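Local atomic coordinates of leucine aminopeptidase 2 (Saccharomyces cerevisiae, PDB entry 2XPZ), a protein that cleaves preferentially di- and tripeptides as a zinc-dependent aminopeptidase of the M1 family and also has low epoxide hydrolase activity in vitro, including on leukotriene A4. Residues A[141-146]-A[271-276]; A[303-308]-A[321-326]; A[310-315]-A[424-429]; A[398-403]-A[447-452]. One frame throughout, in Å; residues are numbered along the deposited sequence.

Contact 1 of 4, residues A[141-146]-A[271-276]; sequences YVFSQL and YPYGGM
F143 turns the outer end of its ring into the 271-276 loop, where two tyrosines meet it differently. Y271 CD1 lies over one face, offset toward the rim and 3.3 Å from F143 CZ; the ring planes are inclined by 57°, neither stacked nor edge-to-face. Y273 comes rim to rim, its plane almost perpendicular, with Y273 CE2 3.6 Å from F143 CE1. P272 CD stands near the same edge, 4.0 Å from F143 CZ. This aromatic cluster joins strand 141-144 of an antiparallel sheet to the loop carrying substrate-binding residues P272 to E277, whose GGME corresponds to the start of the GxMEN motif of M1 aminopeptidases, though a serine follows here in place of the asparagine. With an alanine in place of this phenylalanine, the flank of Y271 and the rim of Y273 would probably lose their common apolar support, and a gap would open between strand and loop. Q145, likewise substrate-binding, bends at its second torsion (chi2 71°), which carries its amide over Y273: Q145 NE2 sits above one face, toward the rim, 4.0 Å from Y273 CG. P272 CG lies over the opposite face. On the amide's other branch, Q145 OE1 lies 3.8 Å from M276 SD.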
loop_
_atom_site.group_PDB
_atom_site.type_symbol
_atom_site.label_atom_id
_atom_site.label_comp_id
_atom_site.label_asym_id
_atom_site.label_seq_id
_atom_site.Cartn_x
_atom_site.Cartn_y
_atom_site.Cartn_z
ATOM N N TYR A 141 20.029 -2.652 -7.206
ATOM C CA TYR A 141 18.665 -2.201 -7.445
ATOM C C TYR A 141 18.429 -1.005 -6.563
ATOM O O TYR A 141 19.012 -0.899 -5.490
ATOM C CB TYR A 141 17.676 -3.296 -7.076
ATOM C CG TYR A 141 16.250 -3.090 -7.548
ATOM C CD1 TYR A 141 15.260 -2.661 -6.671
ATOM C CD2 TYR A 141 15.886 -3.374 -8.848
ATOM C CE1 TYR A 141 13.959 -2.505 -7.085
ATOM C CE2 TYR A 141 14.584 -3.215 -9.271
ATOM C CZ TYR A 141 13.630 -2.780 -8.386
ATOM O OH TYR A 141 12.333 -2.619 -8.801
ATOM N N VAL A 142 17.599 -0.085 -7.021
ATOM C CA VAL A 142 17.139 0.986 -6.153
ATOM C C VAL A 142 15.697 1.320 -6.480
ATOM O O VAL A 142 15.309 1.347 -7.645
ATOM C CB VAL A 142 18.005 2.263 -6.246
ATOM C CG1 VAL A 142 17.929 2.888 -7.641
ATOM C CG2 VAL A 142 17.576 3.260 -5.177
ATOM N N PHE A 143 14.902 1.541 -5.439
ATOM C CA PHE A 143 13.531 1.999 -5.591
ATOM C C PHE A 143 13.248 3.032 -4.515
ATOM O O PHE A 143 13.867 3.011 -3.458
ATOM C CB PHE A 143 12.530 0.827 -5.550
ATOM C CG PHE A 143 12.476 0.093 -4.234
ATOM C CD1 PHE A 143 11.516 0.415 -3.286
ATOM C CD2 PHE A 143 13.353 -0.941 -3.959
ATOM C CE1 PHE A 143 11.451 -0.255 -2.079
ATOM C CE2 PHE A 143 13.291 -1.615 -2.751
ATOM C CZ PHE A 143 12.341 -1.269 -1.809
ATOM N N SER A 144 12.348 3.964 -4.804
ATOM C CA SER A 144 11.908 4.937 -3.808
ATOM C C SER A 144 10.596 4.517 -3.138
ATOM O O SER A 144 9.720 3.916 -3.769
ATOM C CB SER A 144 11.754 6.325 -4.441
ATOM O OG SER A 144 10.611 6.367 -5.279
ATOM N N GLN A 145 10.477 4.846 -1.855
ATOM C CA GLN A 145 9.226 4.733 -1.113
ATOM C C GLN A 145 8.937 6.085 -0.441
ATOM O O GLN A 145 9.484 6.399 0.619
ATOM C CB GLN A 145 9.346 3.635 -0.047
ATOM C CG GLN A 145 8.216 3.600 0.956
ATOM C CD GLN A 145 6.941 3.112 0.345
ATOM O OE1 GLN A 145 6.050 3.902 0.041
ATOM N NE2 GLN A 145 6.849 1.801 0.129
ATOM N N LEU A 146 8.044 6.871 -1.018
ATOM C CA LEU A 146 7.978 8.268 -0.637
ATOM C C LEU A 146 6.879 8.596 0.382
ATOM O O LEU A 146 7.017 9.539 1.177
ATOM C CB LEU A 146 7.836 9.153 -1.885
ATOM C CG LEU A 146 9.133 9.761 -2.425
ATOM C CD1 LEU A 146 10.288 8.761 -2.401
ATOM C CD2 LEU A 146 8.940 10.326 -3.816
ATOM N N TYR A 271 12.703 -6.869 -1.624
ATOM C CA TYR A 271 11.677 -5.855 -1.433
ATOM C C TYR A 271 10.817 -6.215 -0.251
ATOM O O TYR A 271 10.176 -7.257 -0.240
ATOM C CB TYR A 271 10.842 -5.762 -2.714
ATOM C CG TYR A 271 9.763 -4.681 -2.718
ATOM C CD1 TYR A 271 10.087 -3.348 -2.916
ATOM C CD2 TYR A 271 8.414 -4.997 -2.522
ATOM C CE1 TYR A 271 9.097 -2.352 -2.917
ATOM C CE2 TYR A 271 7.421 -4.009 -2.523
ATOM C CZ TYR A 271 7.763 -2.686 -2.721
ATOM O OH TYR A 271 6.781 -1.705 -2.730
ATOM N N PRO A 272 10.847 -5.384 0.784
ATOM C CA PRO A 272 10.267 -5.878 2.028
ATOM C C PRO A 272 8.832 -5.425 2.199
ATOM O O PRO A 272 8.139 -5.891 3.107
ATOM C CB PRO A 272 11.142 -5.226 3.094
ATOM C CG PRO A 272 11.869 -4.088 2.385
ATOM C CD PRO A 272 11.428 -4.048 0.948
ATOM N N TYR A 273 8.391 -4.537 1.319
ATOM C CA TYR A 273 7.098 -3.884 1.468
ATOM C C TYR A 273 5.985 -4.679 0.802
ATOM O O TYR A 273 6.186 -5.826 0.409
ATOM C CB TYR A 273 7.168 -2.464 0.903
ATOM C CG TYR A 273 8.288 -1.642 1.502
ATOM C CD1 TYR A 273 8.174 -1.115 2.780
ATOM C CD2 TYR A 273 9.459 -1.404 0.795
ATOM C CE1 TYR A 273 9.188 -0.371 3.338
ATOM C CE2 TYR A 273 10.484 -0.662 1.345
ATOM C CZ TYR A 273 10.342 -0.145 2.619
ATOM O OH TYR A 273 11.353 0.600 3.180
ATOM N N GLY A 274 4.810 -4.076 0.677
ATOM C CA GLY A 274 3.678 -4.780 0.107
ATOM C C GLY A 274 3.049 -4.123 -1.104
ATOM O O GLY A 274 1.933 -4.467 -1.477
ATOM N N GLY A 275 3.753 -3.180 -1.724
ATOM C CA GLY A 275 3.233 -2.517 -2.907
ATOM C C GLY A 275 3.051 -1.016 -2.768
ATOM O O GLY A 275 3.032 -0.468 -1.665
ATOM N N MET A 276 2.923 -0.349 -3.906
ATOM C CA MET A 276 2.831 1.099 -3.943
ATOM C C MET A 276 2.139 1.479 -5.236
ATOM O O MET A 276 2.272 0.787 -6.233
ATOM C CB MET A 276 4.215 1.737 -3.844
ATOM C CG MET A 276 4.191 3.246 -3.795
ATOM S SD MET A 276 3.141 3.875 -2.470
ATOM C CE MET A 276 2.641 5.460 -3.152
#

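Contact 2 of 4, residues A[303-308]-A[321-326]; sequences LAHSWS and WLNEGW. With ZN (zinc ion), chain C.
The backbone turning out of helix 299-304 passes close to the first turn of helix 321-339, the CA atoms of S308 and N323 standing 5.7 Å apart. H305 and E324 are the second histidine and the distal glutamate of the HExxH-x18-E zinc signature of M1 peptidases, and the metal ties the two segments together. H305 NE2 holds the zinc ion at 2.3 Å and E324 OE2 at 2.1 Å, while E324 OE1 is a more distant ligand at 2.7 Å; H301 completes the protein's share of the site. Imidazole and carboxylate planes stand 89° apart, with the carboxylate at the edge of the ring. E324 starts away from H305, and the bend at its second torsion (chi2 -59°) brings the carboxylate back to the metal, beside the active-site Y390. N323 sets its amide nearly perpendicular to the imidazole, N323 OD1 lying 3.1 Å from H305 CE1 without a hydrogen bond, while its ND2 is bonded to Y205 OH. Further along, S308 CB packs against W326 CB at 3.7 Å, and S308 OG is bonded to T327 OG1. The rotation of the H305 ring is fixed from behind as well: H305 ND1 donates to S308 O at 2.9 Å, in the carbonyl plane, though the acceptor lies 26° out of the plane of the ring.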
loop_
_atom_site.group_PDB
_atom_site.type_symbol
_atom_site.label_atom_id
_atom_site.label_comp_id
_atom_site.label_asym_id
_atom_site.label_seq_id
_atom_site.Cartn_x
_atom_site.Cartn_y
_atom_site.Cartn_z
ATOM N N LEU A 303 -4.541 -0.443 -8.721
ATOM C CA LEU A 303 -5.238 0.047 -9.888
ATOM C C LEU A 303 -6.303 1.041 -9.455
ATOM O O LEU A 303 -6.482 2.108 -10.051
ATOM C CB LEU A 303 -5.894 -1.114 -10.612
ATOM C CG LEU A 303 -6.772 -0.681 -11.766
ATOM C CD1 LEU A 303 -5.896 -0.222 -12.903
ATOM C CD2 LEU A 303 -7.660 -1.828 -12.176
ATOM N N ALA A 304 -7.018 0.683 -8.400
ATOM C CA ALA A 304 -8.105 1.515 -7.910
ATOM C C ALA A 304 -7.593 2.903 -7.550
ATOM O O ALA A 304 -8.303 3.890 -7.695
ATOM C CB ALA A 304 -8.762 0.855 -6.712
ATOM N N HIS A 305 -6.353 2.969 -7.082
ATOM C CA HIS A 305 -5.759 4.231 -6.661
ATOM C C HIS A 305 -5.644 5.221 -7.794
ATOM O O HIS A 305 -5.481 6.420 -7.573
ATOM C CB HIS A 305 -4.370 3.994 -6.120
ATOM C CG HIS A 305 -4.337 3.847 -4.619
ATOM N ND1 HIS A 305 -4.793 4.815 -3.795
ATOM C CD2 HIS A 305 -3.868 2.827 -3.865
ATOM C CE1 HIS A 305 -4.624 4.401 -2.524
ATOM N NE2 HIS A 305 -4.080 3.229 -2.548
ATOM N N SER A 306 -5.695 4.706 -9.013
ATOM C CA SER A 306 -5.633 5.551 -10.183
ATOM C C SER A 306 -6.736 6.598 -10.120
ATOM O O SER A 306 -6.563 7.699 -10.615
ATOM C CB SER A 306 -5.738 4.708 -11.446
ATOM O OG SER A 306 -4.684 3.759 -11.494
ATOM N N TRP A 307 -7.865 6.260 -9.502
ATOM C CA TRP A 307 -8.920 7.247 -9.273
ATOM C C TRP A 307 -8.814 7.864 -7.877
ATOM O O TRP A 307 -8.635 9.069 -7.746
ATOM C CB TRP A 307 -10.318 6.666 -9.503
ATOM C CG TRP A 307 -10.584 6.319 -10.909
ATOM C CD1 TRP A 307 -11.234 7.074 -11.836
ATOM C CD2 TRP A 307 -10.189 5.104 -11.579
ATOM N NE1 TRP A 307 -11.273 6.407 -13.042
ATOM C CE2 TRP A 307 -10.649 5.229 -12.905
ATOM C CE3 TRP A 307 -9.501 3.971 -11.163
ATOM C CZ2 TRP A 307 -10.421 4.193 -13.831
ATOM C CZ3 TRP A 307 -9.284 2.971 -12.094
ATOM C CH2 TRP A 307 -9.745 3.089 -13.412
ATOM N N SER A 308 -8.900 7.044 -6.837
ATOM C CA SER A 308 -8.928 7.573 -5.476
ATOM C C SER A 308 -7.556 7.610 -4.832
ATOM O O SER A 308 -6.988 6.572 -4.510
ATOM C CB SER A 308 -9.859 6.739 -4.610
ATOM O OG SER A 308 -9.401 5.405 -4.545
ATOM N N TRP A 321 -8.095 8.768 5.080
ATOM C CA TRP A 321 -9.136 7.763 4.866
ATOM C C TRP A 321 -9.802 7.907 3.498
ATOM O O TRP A 321 -10.276 6.920 2.927
ATOM C CB TRP A 321 -10.186 7.801 5.992
ATOM C CG TRP A 321 -11.245 8.861 5.822
ATOM C CD1 TRP A 321 -11.216 10.149 6.295
ATOM C CD2 TRP A 321 -12.494 8.715 5.131
ATOM N NE1 TRP A 321 -12.370 10.809 5.931
ATOM C CE2 TRP A 321 -13.164 9.952 5.218
ATOM C CE3 TRP A 321 -13.106 7.659 4.446
ATOM C CZ2 TRP A 321 -14.416 10.152 4.639
ATOM C CZ3 TRP A 321 -14.346 7.864 3.878
ATOM C CH2 TRP A 321 -14.985 9.094 3.975
ATOM N N LEU A 322 -9.825 9.134 2.983
ATOM C CA LEU A 322 -10.355 9.447 1.653
ATOM C C LEU A 322 -9.479 8.877 0.532
ATOM O O LEU A 322 -9.918 8.688 -0.607
ATOM C CB LEU A 322 -10.445 10.964 1.487
ATOM C CG LEU A 322 -11.524 11.677 2.291
ATOM C CD1 LEU A 322 -11.206 13.148 2.413
ATOM C CD2 LEU A 322 -12.889 11.456 1.649
ATOM N N ASN A 323 -8.222 8.645 0.872
ATOM C CA ASN A 323 -7.285 8.019 -0.020
ATOM C C ASN A 323 -7.582 6.539 0.023
ATOM O O ASN A 323 -8.108 5.973 -0.927
ATOM C CB ASN A 323 -5.857 8.292 0.471
ATOM C CG ASN A 323 -4.807 8.137 -0.624
ATOM O OD1 ASN A 323 -4.974 7.362 -1.557
ATOM N ND2 ASN A 323 -3.710 8.860 -0.491
ATOM N N GLU A 324 -7.287 5.938 1.170
ATOM C CA GLU A 324 -7.271 4.483 1.340
ATOM C C GLU A 324 -8.610 3.775 1.534
ATOM O O GLU A 324 -8.783 2.653 1.074
ATOM C CB GLU A 324 -6.330 4.118 2.480
ATOM C CG GLU A 324 -4.897 4.175 2.058
ATOM C CD GLU A 324 -4.626 3.226 0.913
ATOM O OE1 GLU A 324 -5.549 2.472 0.533
ATOM O OE2 GLU A 324 -3.490 3.228 0.400
ATOM N N GLY A 325 -9.540 4.424 2.223
ATOM C CA GLY A 325 -10.868 3.879 2.388
ATOM C C GLY A 325 -11.615 3.791 1.079
ATOM O O GLY A 325 -12.202 2.766 0.767
ATOM N N TRP A 326 -11.610 4.873 0.313
ATOM C CA TRP A 326 -12.263 4.885 -0.995
ATOM C C TRP A 326 -11.653 3.829 -1.892
ATOM O O TRP A 326 -12.297 3.318 -2.799
ATOM C CB TRP A 326 -12.099 6.248 -1.662
ATOM C CG TRP A 326 -13.323 7.124 -1.715
ATOM C CD1 TRP A 326 -13.457 8.373 -1.175
ATOM C CD2 TRP A 326 -14.559 6.847 -2.377
ATOM N NE1 TRP A 326 -14.701 8.883 -1.451
ATOM C CE2 TRP A 326 -15.401 7.959 -2.192
ATOM C CE3 TRP A 326 -15.047 5.757 -3.105
ATOM C CZ2 TRP A 326 -16.693 8.019 -2.696
ATOM C CZ3 TRP A 326 -16.332 5.815 -3.607
ATOM C CH2 TRP A 326 -17.140 6.934 -3.402
HETATM ZN ZN ZN C . -3.442 1.622 -1.006
#

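Contact 3 of 4, residues A[310-315]-A[424-429]; sequences NLVTNC and KSLDTF
T313 and S425 face each other in a short two-stranded parallel ladder, strand 313-314 beside strand 425-426, laced by three backbone hydrogen bonds. T313 N donates to K424 O at 3.0 Å and almost straight (177°). T313 O in turn receives L426 N at 2.9 Å, nearly along the C=O axis, and also a CA-H...O contact from S425 CA at 3.1 Å. C315 N closes the ladder on L426 O at 3.0 Å, reaching that oxygen from above the carbonyl plane (36° out of it). The side chains of T313 and S425 share one face of the ladder, T313 CB lying 3.7 Å from S425 OG. An apolar contact flanks the ladder: V312 CG1, set opposite its backbone N (chi1 177°), meets L426 CD2 at 3.7 Å, and Y417 of helix 407-420 touches both residues. In the next shell, K164 NZ binds both K424 O and T313 OG1 and so clamps the first rung from outside, while S425 OG is bonded to P161 O. D427 follows the strand as N-cap of helix 428-438, its OD1 bonded to Q430 N. At this junction of strand and helix the C315 thiol comes alongside, C315 SG 3.6 Å from D427 CB.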
loop_
_atom_site.group_PDB
_atom_site.type_symbol
_atom_site.label_atom_id
_atom_site.label_comp_id
_atom_site.label_asym_id
_atom_site.label_seq_id
_atom_site.Cartn_x
_atom_site.Cartn_y
_atom_site.Cartn_z
ATOM N N ASN A 310 -4.808 9.026 -6.292
ATOM C CA ASN A 310 -3.917 9.487 -7.318
ATOM C C ASN A 310 -4.611 10.584 -8.066
ATOM O O ASN A 310 -4.055 11.657 -8.249
ATOM C CB ASN A 310 -3.519 8.353 -8.255
ATOM C CG ASN A 310 -2.649 7.312 -7.575
ATOM O OD1 ASN A 310 -2.489 7.308 -6.355
ATOM N ND2 ASN A 310 -2.080 6.428 -8.365
ATOM N N LEU A 311 -5.847 10.321 -8.467
ATOM C CA LEU A 311 -6.629 11.316 -9.187
ATOM C C LEU A 311 -7.259 12.307 -8.234
ATOM O O LEU A 311 -7.165 13.509 -8.445
ATOM C CB LEU A 311 -7.711 10.658 -10.035
ATOM C CG LEU A 311 -8.490 11.587 -10.960
ATOM C CD1 LEU A 311 -7.613 12.067 -12.104
ATOM C CD2 LEU A 311 -9.713 10.856 -11.477
ATOM N N VAL A 312 -7.909 11.794 -7.195
ATOM C CA VAL A 312 -8.506 12.615 -6.153
ATOM C C VAL A 312 -7.798 12.370 -4.824
ATOM O O VAL A 312 -7.934 11.301 -4.231
ATOM C CB VAL A 312 -9.986 12.285 -5.971
ATOM C CG1 VAL A 312 -10.561 13.097 -4.838
ATOM C CG2 VAL A 312 -10.747 12.545 -7.257
ATOM N N THR A 313 -7.070 13.370 -4.340
ATOM C CA THR A 313 -6.118 13.159 -3.250
ATOM C C THR A 313 -6.552 13.677 -1.864
ATOM O O THR A 313 -7.187 14.727 -1.736
ATOM C CB THR A 313 -4.744 13.759 -3.641
ATOM O OG1 THR A 313 -4.436 13.371 -4.978
ATOM C CG2 THR A 313 -3.640 13.279 -2.735
ATOM N N ASN A 314 -6.220 12.922 -0.822
ATOM C CA ASN A 314 -6.354 13.447 0.527
ATOM C C ASN A 314 -5.437 14.656 0.669
ATOM O O ASN A 314 -4.243 14.556 0.447
ATOM C CB ASN A 314 -5.988 12.387 1.564
ATOM C CG ASN A 314 -4.638 11.762 1.309
ATOM O OD1 ASN A 314 -4.408 11.170 0.249
ATOM N ND2 ASN A 314 -3.738 11.873 2.284
ATOM N N CYS A 315 -5.985 15.800 1.032
ATOM C CA CYS A 315 -5.178 17.014 1.121
ATOM C C CYS A 315 -4.164 16.945 2.256
ATOM O O CYS A 315 -3.197 17.697 2.286
ATOM C CB CYS A 315 -6.076 18.240 1.316
ATOM S SG CYS A 315 -7.117 18.161 2.815
ATOM N N LYS A 424 -7.534 17.244 -8.084
ATOM C CA LYS A 424 -7.519 18.131 -6.917
ATOM C C LYS A 424 -7.368 17.346 -5.613
ATOM O O LYS A 424 -7.361 16.119 -5.617
ATOM C CB LYS A 424 -8.810 18.959 -6.849
ATOM C CG LYS A 424 -8.843 20.210 -7.705
ATOM C CD LYS A 424 -10.151 20.296 -8.457
ATOM C CE LYS A 424 -10.426 21.704 -8.920
ATOM N NZ LYS A 424 -11.070 21.725 -10.254
ATOM N N SER A 425 -7.258 18.064 -4.499
ATOM C CA SER A 425 -7.257 17.446 -3.174
ATOM C C SER A 425 -8.465 17.892 -2.362
ATOM O O SER A 425 -9.061 18.923 -2.645
ATOM C CB SER A 425 -5.981 17.794 -2.412
ATOM O OG SER A 425 -4.830 17.457 -3.163
ATOM N N LEU A 426 -8.831 17.120 -1.345
ATOM C CA LEU A 426 -9.962 17.497 -0.498
ATOM C C LEU A 426 -9.832 16.933 0.900
ATOM O O LEU A 426 -8.999 16.068 1.164
ATOM C CB LEU A 426 -11.289 17.055 -1.117
ATOM C CG LEU A 426 -11.420 15.563 -1.397
ATOM C CD1 LEU A 426 -11.900 14.884 -0.161
ATOM C CD2 LEU A 426 -12.394 15.327 -2.513
ATOM N N ASP A 427 -10.652 17.449 1.803
ATOM C CA ASP A 427 -10.705 16.935 3.165
ATOM C C ASP A 427 -12.018 16.200 3.419
ATOM O O ASP A 427 -12.899 16.159 2.557
ATOM C CB ASP A 427 -10.486 18.055 4.200
ATOM C CG ASP A 427 -11.366 19.274 3.956
ATOM O OD1 ASP A 427 -12.516 19.115 3.488
ATOM O OD2 ASP A 427 -10.902 20.399 4.244
ATOM N N THR A 428 -12.126 15.608 4.604
ATOM C CA THR A 428 -13.348 14.947 5.042
ATOM C C THR A 428 -14.580 15.817 4.803
ATOM O O THR A 428 -15.532 15.403 4.143
ATOM C CB THR A 428 -13.271 14.599 6.539
ATOM O OG1 THR A 428 -12.197 13.676 6.761
ATOM C CG2 THR A 428 -14.582 13.991 7.015
ATOM N N PHE A 429 -14.551 17.029 5.341
ATOM C CA PHE A 429 -15.693 17.932 5.252
ATOM C C PHE A 429 -16.098 18.231 3.804
ATOM O O PHE A 429 -17.282 18.359 3.507
ATOM C CB PHE A 429 -15.431 19.233 6.030
ATOM C CG PHE A 429 -14.992 19.015 7.454
ATOM C CD1 PHE A 429 -15.896 19.107 8.493
ATOM C CD2 PHE A 429 -13.671 18.713 7.747
ATOM C CE1 PHE A 429 -15.488 18.903 9.795
ATOM C CE2 PHE A 429 -13.262 18.509 9.042
ATOM C CZ PHE A 429 -14.164 18.607 10.068
#

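Contact 4 of 4, residues A[398-403]-A[447-452]; sequences FHLETI and DSVDWE
On the helix that presses L400 and I403 against V449, the carbonyl oxygen of F398 is gripped twice by one residue: T402 N and T402 OG1 each bond to F398 O at 3.0 Å, the hydroxyl from above the carbonyl plane (38° out of it). Toward V449 the helix offers L400 and I403, with H399 at the margin. V449 divides its methyls between two tasks: V449 CG2 meets I403 CD1 at 3.5 Å and L400 CD2 at 3.8 Å, both side chains crossing it at about a right angle. V449 CG1, opposite its backbone N (chi1 180°), instead lies over the centre of the W451 indole, 3.5 Å above its plane, and comes near the edge of the H399 imidazole. L400 CD2 bridges to the tryptophan as well, 3.5 Å from W451 CH2 and oblique to the ring. L435 of helix 428-438 touches L400 and W451 both, and W451 NE1 is tied to Y436 OH of that helix, which steadies the indole. Between V449 and W451 the chain makes an inverse gamma turn centred on D450. The arrangement is a helix-helix packing contact in the catalytic domain: the last turn of helix 387-403 packs on the start of helix 451-456, with D450 at the N-cap position.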
loop_
_atom_site.group_PDB
_atom_site.type_symbol
_atom_site.label_atom_id
_atom_site.label_comp_id
_atom_site.label_asym_id
_atom_site.label_seq_id
_atom_site.Cartn_x
_atom_site.Cartn_y
_atom_site.Cartn_z
ATOM N N PHE A 398 -19.190 1.826 2.615
ATOM C CA PHE A 398 -20.091 0.696 2.408
ATOM C C PHE A 398 -21.448 0.959 3.075
ATOM O O PHE A 398 -22.499 0.711 2.484
ATOM C CB PHE A 398 -19.477 -0.626 2.906
ATOM C CG PHE A 398 -20.414 -1.793 2.785
ATOM C CD1 PHE A 398 -20.524 -2.492 1.590
ATOM C CD2 PHE A 398 -21.231 -2.162 3.849
ATOM C CE1 PHE A 398 -21.417 -3.547 1.465
ATOM C CE2 PHE A 398 -22.118 -3.216 3.731
ATOM C CZ PHE A 398 -22.213 -3.909 2.541
ATOM N N HIS A 399 -21.408 1.471 4.305
ATOM C CA HIS A 399 -22.603 1.907 5.016
ATOM C C HIS A 399 -23.417 2.888 4.187
ATOM O O HIS A 399 -24.620 2.714 4.026
ATOM C CB HIS A 399 -22.225 2.538 6.355
ATOM C CG HIS A 399 -23.395 3.037 7.143
ATOM N ND1 HIS A 399 -24.583 2.337 7.243
ATOM C CD2 HIS A 399 -23.560 4.155 7.886
ATOM C CE1 HIS A 399 -25.428 3.010 7.999
ATOM N NE2 HIS A 399 -24.832 4.119 8.405
ATOM N N LEU A 400 -22.752 3.915 3.660
ATOM C CA LEU A 400 -23.388 4.913 2.788
ATOM C C LEU A 400 -24.018 4.282 1.544
ATOM O O LEU A 400 -25.049 4.739 1.065
ATOM C CB LEU A 400 -22.391 6.009 2.372
ATOM C CG LEU A 400 -21.868 6.966 3.449
ATOM C CD1 LEU A 400 -21.021 8.066 2.815
ATOM C CD2 LEU A 400 -23.028 7.546 4.245
ATOM N N GLU A 401 -23.390 3.234 1.027
ATOM C CA GLU A 401 -23.898 2.522 -0.139
ATOM C C GLU A 401 -25.214 1.826 0.175
ATOM O O GLU A 401 -26.167 1.898 -0.602
ATOM C CB GLU A 401 -22.877 1.479 -0.603
ATOM C CG GLU A 401 -23.458 0.422 -1.533
ATOM C CD GLU A 401 -22.731 -0.908 -1.444
ATOM O OE1 GLU A 401 -21.891 -1.067 -0.538
ATOM O OE2 GLU A 401 -23.005 -1.797 -2.276
ATOM N N THR A 402 -25.245 1.138 1.314
ATOM C CA THR A 402 -26.382 0.315 1.702
ATOM C C THR A 402 -27.615 1.190 1.890
ATOM O O THR A 402 -28.658 0.958 1.275
ATOM C CB THR A 402 -26.103 -0.466 3.014
ATOM O OG1 THR A 402 -24.851 -1.156 2.914
ATOM C CG2 THR A 402 -27.222 -1.469 3.299
ATOM N N ILE A 403 -27.477 2.206 2.733
ATOM C CA ILE A 403 -28.579 3.085 3.071
ATOM C C ILE A 403 -29.126 3.893 1.882
ATOM O O ILE A 403 -30.294 4.269 1.880
ATOM C CB ILE A 403 -28.182 4.035 4.213
ATOM C CG1 ILE A 403 -27.264 5.141 3.690
ATOM C CG2 ILE A 403 -27.524 3.260 5.348
ATOM C CD1 ILE A 403 -26.852 6.148 4.739
ATOM N N ASP A 447 -28.953 11.879 6.643
ATOM C CA ASP A 447 -28.805 12.543 7.921
ATOM C C ASP A 447 -28.782 11.522 9.066
ATOM O O ASP A 447 -28.266 11.826 10.140
ATOM C CB ASP A 447 -29.933 13.569 8.111
ATOM C CG ASP A 447 -29.495 14.996 7.809
ATOM O OD1 ASP A 447 -29.025 15.655 8.760
ATOM O OD2 ASP A 447 -29.633 15.461 6.649
ATOM N N SER A 448 -29.312 10.313 8.842
ATOM C CA SER A 448 -29.352 9.294 9.909
ATOM C C SER A 448 -27.977 8.707 10.262
ATOM O O SER A 448 -27.833 8.010 11.274
ATOM C CB SER A 448 -30.363 8.168 9.612
ATOM O OG SER A 448 -30.013 7.408 8.464
ATOM N N VAL A 449 -26.981 8.993 9.423
ATOM C CA VAL A 449 -25.604 8.544 9.642
ATOM C C VAL A 449 -24.980 9.205 10.877
ATOM O O VAL A 449 -25.034 10.423 11.023
ATOM C CB VAL A 449 -24.719 8.852 8.406
ATOM C CG1 VAL A 449 -23.291 8.383 8.633
ATOM C CG2 VAL A 449 -25.306 8.217 7.154
ATOM N N ASP A 450 -24.393 8.404 11.766
ATOM C CA ASP A 450 -23.713 8.934 12.950
ATOM C C ASP A 450 -22.285 9.348 12.609
ATOM O O ASP A 450 -21.309 8.752 13.074
ATOM C CB ASP A 450 -23.705 7.913 14.090
ATOM C CG ASP A 450 -23.026 8.443 15.343
ATOM O OD1 ASP A 450 -22.931 9.674 15.512
ATOM O OD2 ASP A 450 -22.586 7.625 16.168
ATOM N N TRP A 451 -22.175 10.381 11.787
ATOM C CA TRP A 451 -20.881 10.889 11.398
ATOM C C TRP A 451 -19.910 10.987 12.592
ATOM O O TRP A 451 -18.746 10.622 12.462
ATOM C CB TRP A 451 -21.044 12.227 10.687
ATOM C CG TRP A 451 -21.987 12.187 9.508
ATOM C CD1 TRP A 451 -23.223 12.743 9.440
ATOM C CD2 TRP A 451 -21.758 11.571 8.231
ATOM N NE1 TRP A 451 -23.783 12.519 8.207
ATOM C CE2 TRP A 451 -22.903 11.801 7.444
ATOM C CE3 TRP A 451 -20.698 10.855 7.677
ATOM C CZ2 TRP A 451 -23.022 11.338 6.142
ATOM C CZ3 TRP A 451 -20.818 10.394 6.385
ATOM C CH2 TRP A 451 -21.971 10.634 5.632
ATOM N N GLU A 452 -20.384 11.438 13.755
ATOM C CA GLU A 452 -19.511 11.607 14.937
ATOM C C GLU A 452 -18.791 10.333 15.421
ATOM O O GLU A 452 -17.648 10.391 15.859
ATOM C CB GLU A 452 -20.259 12.265 16.117
ATOM C CG GLU A 452 -20.387 13.794 16.061
ATOM C CD GLU A 452 -19.435 14.533 16.995
ATOM O OE1 GLU A 452 -18.402 13.953 17.392
ATOM O OE2 GLU A 452 -19.724 15.706 17.324
#

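Overall arrangement
Contact 1 is complete along the chain before the others begin; the segments of contacts 2 and 3 then alternate, as do those of contacts 3 and 4. Contact 1 joins the N-terminal domain to the catalytic domain; the other three lie within the catalytic domain. Contacts 2 and 3 are neighbours, centres about 10 Å apart, and touch: W307 O and V312 N lie 2.9 Å apart. Contact 4 lies about 19 Å from contact 2 between centres and about 36 Å from contact 1. Contact 2 holds two of the zinc ligands, and the M276 side chain of contact 1 comes to about 7 Å from the ion, so both belong to the active site. Contact 3 pairs two short strands nearby; contact 4, away from the active site, joins two helices.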